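16S rRNA (guanine(1405)-N(7))-methyltransferase (Klebsiella pneumoniae, PDB 6PI9) probably methylates the N7 position of guanine 1405 in 16S rRNA with S-adenosyl-L-methionine as methyl donor, conferring resistance to various aminoglycosides. Local coordinates at residues R105-F110 against R208-F213. Sequence-based numbering, arbitrary orientation.
Sequences RRVSPF and RLVVTF
Phe-110 and Arg-208 make the tight end of this contact. The aliphatic part of the arginine lies over one face of the phenyl ring: CZ of Phe-110 comes within 3.5 Å of CG of Arg-208, and CD of Arg-208 sits over the ring face, 4.2 Å from the Phe-110 centroid, a CH-pi contact shifted toward the rim. CG of Phe-110 stands trans to the backbone N (chi1 -170°), which carries the ring out from the helix to the Arg-208 end of the strand. The arginine chain, extended from CG to NE, runs across that face and back past the helix backbone, where its CD is 3.3 Å from O of Phe-110. This carbonyl oxygen lies at the edge of the guanidinium, whose plane is turned 23° from the ring. NH2 of Arg-208 forms a salt bridge with Glu-258 and also has the like-charged NH2 of Arg-244 close by. At the ring's rim, CE1 of Phe-110 is 3.6 Å from O of Leu-209.

Three residues back along the helix the packing thins to one methyl pair, CG1 of Val-107 and CG2 of Val-210, 3.9 Å apart; the same Val-210 methyl also lies at the edge of the Phe-110 ring. The solvent side of the helix carries Arg-105 and Arg-106, which do not touch the strand.

The contact packs helix 100-111 onto the central sheet of the Rossmann-like methyltransferase fold; segments 105-110 and 208-213 run roughly antiparallel, with 155° between their directions. Strand 208-214 is hydrogen-bonded to the parallel strand 179-183 on one side and the antiparallel strand 252-259 on the other, while Phe-110 also touches Leu-256 and Val-107 reaches Phe-247 on strand 241-248.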
loop_
_atom_site.group_PDB
_atom_site.type_symbol
_atom_site.label_atom_id
_atom_site.label_comp_id
_atom_site.label_asym_id
_atom_site.label_seq_id
_atom_site.Cartn_x
_atom_site.Cartn_y
_atom_site.Cartn_z
ATOM N N ARG A 105 -5.445 -6.088 25.565
ATOM C CA ARG A 105 -6.185 -7.026 26.402
ATOM C C ARG A 105 -5.962 -8.464 25.961
ATOM O O ARG A 105 -5.857 -9.369 26.796
ATOM C CB ARG A 105 -7.675 -6.696 26.362
ATOM C CG ARG A 105 -8.507 -7.391 27.431
ATOM C CD ARG A 105 -9.987 -7.243 27.142
ATOM N NE ARG A 105 -10.321 -5.878 26.733
ATOM C CZ ARG A 105 -10.915 -5.566 25.583
ATOM N NH1 ARG A 105 -11.260 -6.520 24.727
ATOM N NH2 ARG A 105 -11.175 -4.298 25.293
ATOM N N ARG A 106 -5.943 -8.698 24.652
ATOM C CA ARG A 106 -5.768 -10.056 24.124
ATOM C C ARG A 106 -4.344 -10.567 23.870
ATOM O O ARG A 106 -4.133 -11.777 23.790
ATOM C CB ARG A 106 -6.602 -10.230 22.849
ATOM C CG ARG A 106 -8.082 -9.934 23.030
ATOM C CD ARG A 106 -8.940 -11.083 22.527
ATOM N NE ARG A 106 -9.745 -10.699 21.371
ATOM C CZ ARG A 106 -10.356 -11.562 20.567
ATOM N NH1 ARG A 106 -11.069 -11.122 19.538
ATOM N NH2 ARG A 106 -10.256 -12.865 20.790
ATOM N N VAL A 107 -3.375 -9.669 23.744
ATOM C CA VAL A 107 -1.994 -10.092 23.467
ATOM C C VAL A 107 -1.080 -9.973 24.691
ATOM O O VAL A 107 -0.167 -10.788 24.862
ATOM C CB VAL A 107 -1.389 -9.313 22.264
ATOM C CG1 VAL A 107 0.073 -9.639 22.092
ATOM C CG2 VAL A 107 -2.127 -9.645 20.983
ATOM N N SER A 108 -1.241 -8.936 25.513
ATOM C CA SER A 108 -0.232 -8.695 26.546
ATOM C C SER A 108 -0.080 -9.830 27.559
ATOM O O SER A 108 1.070 -10.108 27.948
ATOM C CB SER A 108 -0.492 -7.376 27.293
ATOM O OG SER A 108 -1.783 -7.318 27.818
ATOM N N PRO A 109 -1.138 -10.504 28.037
ATOM C CA PRO A 109 -0.871 -11.637 28.934
ATOM C C PRO A 109 0.026 -12.683 28.294
ATOM O O PRO A 109 0.760 -13.376 29.014
ATOM C CB PRO A 109 -2.273 -12.184 29.278
ATOM C CG PRO A 109 -3.216 -11.614 28.274
ATOM C CD PRO A 109 -2.585 -10.256 27.904
ATOM N N PHE A 110 0.022 -12.795 26.955
ATOM C CA PHE A 110 0.938 -13.715 26.308
ATOM C C PHE A 110 2.377 -13.243 26.421
ATOM O O PHE A 110 3.299 -14.078 26.437
ATOM C CB PHE A 110 0.539 -13.886 24.848
ATOM C CG PHE A 110 1.263 -14.984 24.132
ATOM C CD1 PHE A 110 2.089 -14.686 23.073
ATOM C CD2 PHE A 110 1.062 -16.318 24.480
ATOM C CE1 PHE A 110 2.721 -15.690 22.362
ATOM C CE2 PHE A 110 1.702 -17.328 23.792
ATOM C CZ PHE A 110 2.523 -17.009 22.711
ATOM N N ARG A 208 8.249 -17.023 22.575
ATOM C CA ARG A 208 6.878 -16.679 22.206
ATOM C C ARG A 208 6.963 -15.679 21.080
ATOM O O ARG A 208 7.802 -14.783 21.129
ATOM C CB ARG A 208 6.088 -16.086 23.379
ATOM C CG ARG A 208 5.623 -17.168 24.372
ATOM C CD ARG A 208 5.327 -16.630 25.748
ATOM N NE ARG A 208 4.309 -17.402 26.495
ATOM C CZ ARG A 208 4.388 -18.699 26.798
ATOM N NH1 ARG A 208 5.422 -19.436 26.373
ATOM N NH2 ARG A 208 3.417 -19.276 27.513
ATOM N N LEU A 209 6.100 -15.828 20.068
ATOM C CA LEU A 209 6.076 -14.954 18.906
ATOM C C LEU A 209 4.648 -14.471 18.718
ATOM O O LEU A 209 3.701 -15.232 18.936
ATOM C CB LEU A 209 6.511 -15.669 17.615
ATOM C CG LEU A 209 7.815 -16.454 17.722
ATOM C CD1 LEU A 209 8.062 -17.095 16.378
ATOM C CD2 LEU A 209 9.025 -15.559 18.099
ATOM N N VAL A 210 4.495 -13.215 18.317
ATOM C CA VAL A 210 3.198 -12.669 17.895
ATOM C C VAL A 210 3.329 -12.373 16.429
ATOM O O VAL A 210 4.146 -11.531 16.046
ATOM C CB VAL A 210 2.833 -11.393 18.670
ATOM C CG1 VAL A 210 1.478 -10.831 18.165
ATOM C CG2 VAL A 210 2.788 -11.708 20.167
ATOM N N VAL A 211 2.553 -13.059 15.590
ATOM C CA VAL A 211 2.693 -12.938 14.131
ATOM C C VAL A 211 1.367 -12.447 13.597
ATOM O O VAL A 211 0.326 -13.014 13.948
ATOM C CB VAL A 211 3.044 -14.295 13.482
ATOM C CG1 VAL A 211 3.077 -14.189 11.919
ATOM C CG2 VAL A 211 4.358 -14.891 14.086
ATOM N N THR A 212 1.363 -11.352 12.835
ATOM C CA THR A 212 0.078 -10.840 12.386
ATOM C C THR A 212 0.057 -10.561 10.892
ATOM O O THR A 212 1.085 -10.332 10.245
ATOM C CB THR A 212 -0.348 -9.562 13.100
ATOM O OG1 THR A 212 0.383 -8.465 12.538
ATOM C CG2 THR A 212 -0.095 -9.691 14.593
ATOM N N PHE A 213 -1.174 -10.503 10.359
ATOM C CA PHE A 213 -1.345 -10.255 8.923
ATOM C C PHE A 213 -2.456 -9.234 8.730
ATOM O O PHE A 213 -3.425 -9.230 9.479
ATOM C CB PHE A 213 -1.776 -11.549 8.177
ATOM C CG PHE A 213 -0.763 -12.652 8.280
ATOM C CD1 PHE A 213 0.228 -12.777 7.308
ATOM C CD2 PHE A 213 -0.795 -13.560 9.356
ATOM C CE1 PHE A 213 1.193 -13.815 7.406
ATOM C CE2 PHE A 213 0.170 -14.595 9.477
ATOM C CZ PHE A 213 1.173 -14.727 8.484
#